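PDB 6D2K: FERM, ARHGEF and pleckstrin domain-containing protein 2 from Mus musculus, which acts as a guanine nucleotide exchange factor that activates RAC1 and plays a role in the response to class 3 semaphorins, actin cytoskeleton remodelling and the regulation of integrin signalling and cell adhesion. Local coordinates for residues Leu33-Gln36 against Val37-Leu41. Residues are numbered along the deposited sequence; the frame is centred on the assembly and turned at random.
Sequences LLTQ and VWKHL
In the ubiquitin-like N-terminal lobe of the FERM domain, residues 33-36 and 37-41 form successive turns of helix 30-41, which packs on the lobe's mixed sheet, and Leu-34 meets Trp-38 one turn further on. The two side chains lie alongside each other and point the same way, Leu-34 CD2 resting 3.9 Å from Trp-38 CZ2. With CG anti to its carbonyl carbon (chi1 -55°), Trp-38 swings its indole back along the helix, so that Leu-34 O sits 3.1 Å above the ring plane, displaced from the ring centre toward its edge. The same oxygen accepts the backbone hydrogen bond from Trp-38 N (2.9 Å). Phe-49, Leu-83 and Leu-43 also touch the Trp-38 side chain. Were Trp-38 replaced by an alanine, the loss of the indole would probably open a gap beside Leu-34 CD2 and take the cover off Leu-34 O. Leu-33 and Val-37 both reach Phe-22 and Leu-51 of the sheet, whereas Thr-35 OG1 is hydrogen-bonded to Gln-31 NE2, one turn earlier. The i to i+4 pattern continues with hydrogen bonds from Lys-39 N to Thr-35 O and from His-40 N to Gln-36 O. The Leu-33 and Val-37 side chains cross at a slant, with Leu-33 CD1 4.1 Å from Val-37 CG2.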
loop_
_atom_site.group_PDB
_atom_site.type_symbol
_atom_site.label_atom_id
_atom_site.label_comp_id
_atom_site.label_asym_id
_atom_site.label_seq_id
_atom_site.Cartn_x
_atom_site.Cartn_y
_atom_site.Cartn_z
ATOM N N LEU A 33 5.840 -17.885 6.351
ATOM C CA LEU A 33 6.782 -16.840 5.983
ATOM C C LEU A 33 6.387 -15.521 6.634
ATOM O O LEU A 33 7.240 -14.801 7.146
ATOM C CB LEU A 33 6.843 -16.671 4.461
ATOM C CG LEU A 33 7.712 -15.507 3.970
ATOM C CD1 LEU A 33 9.162 -15.608 4.461
ATOM C CD2 LEU A 33 7.656 -15.409 2.440
ATOM N N LEU A 34 5.095 -15.214 6.594
ATOM C CA LEU A 34 4.581 -13.988 7.199
ATOM C C LEU A 34 5.008 -13.918 8.669
ATOM O O LEU A 34 5.577 -12.925 9.110
ATOM C CB LEU A 34 3.059 -13.917 7.060
ATOM C CG LEU A 34 2.484 -13.782 5.640
ATOM C CD1 LEU A 34 1.003 -14.094 5.598
ATOM C CD2 LEU A 34 2.751 -12.390 5.066
ATOM N N THR A 35 4.767 -14.996 9.407
ATOM C CA THR A 35 5.146 -15.054 10.821
ATOM C C THR A 35 6.658 -14.955 11.078
ATOM O O THR A 35 7.081 -14.317 12.045
ATOM C CB THR A 35 4.554 -16.306 11.503
ATOM O OG1 THR A 35 3.121 -16.207 11.522
ATOM C CG2 THR A 35 5.067 -16.429 12.931
ATOM N N GLN A 36 7.480 -15.568 10.227
ATOM C CA GLN A 36 8.922 -15.402 10.366
ATOM C C GLN A 36 9.295 -13.933 10.190
ATOM O O GLN A 36 10.162 -13.416 10.892
ATOM C CB GLN A 36 9.704 -16.291 9.384
ATOM C CG GLN A 36 9.611 -17.784 9.696
ATOM C CD GLN A 36 10.606 -18.631 8.903
ATOM O OE1 GLN A 36 11.484 -18.107 8.215
ATOM N NE2 GLN A 36 10.470 -19.949 9.006
ATOM N N VAL A 37 8.623 -13.253 9.264
ATOM C CA VAL A 37 8.917 -11.847 9.034
ATOM C C VAL A 37 8.471 -10.999 10.215
ATOM O O VAL A 37 9.209 -10.116 10.646
ATOM C CB VAL A 37 8.277 -11.311 7.744
ATOM C CG1 VAL A 37 8.510 -9.809 7.644
ATOM C CG2 VAL A 37 8.863 -12.030 6.536
ATOM N N TRP A 38 7.277 -11.270 10.732
ATOM C CA TRP A 38 6.768 -10.512 11.877
ATOM C C TRP A 38 7.684 -10.690 13.090
ATOM O O TRP A 38 7.842 -9.780 13.898
ATOM C CB TRP A 38 5.346 -10.934 12.258
ATOM C CG TRP A 38 4.293 -10.883 11.155
ATOM C CD1 TRP A 38 3.112 -11.554 11.136
ATOM C CD2 TRP A 38 4.349 -10.137 9.927
ATOM N NE1 TRP A 38 2.421 -11.275 9.986
ATOM C CE2 TRP A 38 3.159 -10.408 9.226
ATOM C CE3 TRP A 38 5.285 -9.268 9.357
ATOM C CZ2 TRP A 38 2.876 -9.841 7.975
ATOM C CZ3 TRP A 38 5.002 -8.705 8.109
ATOM C CH2 TRP A 38 3.808 -8.993 7.442
ATOM N N LYS A 39 8.284 -11.871 13.212
ATOM C CA LYS A 39 9.210 -12.157 14.305
ATOM C C LYS A 39 10.532 -11.436 14.123
ATOM O O LYS A 39 11.062 -10.844 15.064
ATOM C CB LYS A 39 9.477 -13.657 14.406
ATOM C CG LYS A 39 8.393 -14.451 15.093
ATOM C CD LYS A 39 8.983 -15.692 15.771
ATOM C CE LYS A 39 10.379 -16.034 15.244
ATOM N NZ LYS A 39 11.463 -15.196 15.855
ATOM N N HIS A 40 11.080 -11.508 12.917
ATOM C CA HIS A 40 12.308 -10.802 12.613
ATOM C C HIS A 40 12.156 -9.324 12.961
ATOM O O HIS A 40 13.096 -8.701 13.447
ATOM C CB HIS A 40 12.686 -10.968 11.140
ATOM C CG HIS A 40 13.797 -10.068 10.708
ATOM N ND1 HIS A 40 15.120 -10.336 10.984
ATOM C CD2 HIS A 40 13.783 -8.890 10.041
ATOM C CE1 HIS A 40 15.874 -9.368 10.497
ATOM N NE2 HIS A 40 15.090 -8.480 9.917
ATOM N N LEU A 41 10.961 -8.779 12.730
ATOM C CA LEU A 41 10.717 -7.350 12.932
ATOM C C LEU A 41 10.192 -7.014 14.317
ATOM O O LEU A 41 10.189 -5.846 14.715
ATOM C CB LEU A 41 9.723 -6.812 11.891
ATOM C CG LEU A 41 10.208 -6.861 10.440
ATOM C CD1 LEU A 41 9.114 -6.375 9.478
ATOM C CD2 LEU A 41 11.494 -6.069 10.259
#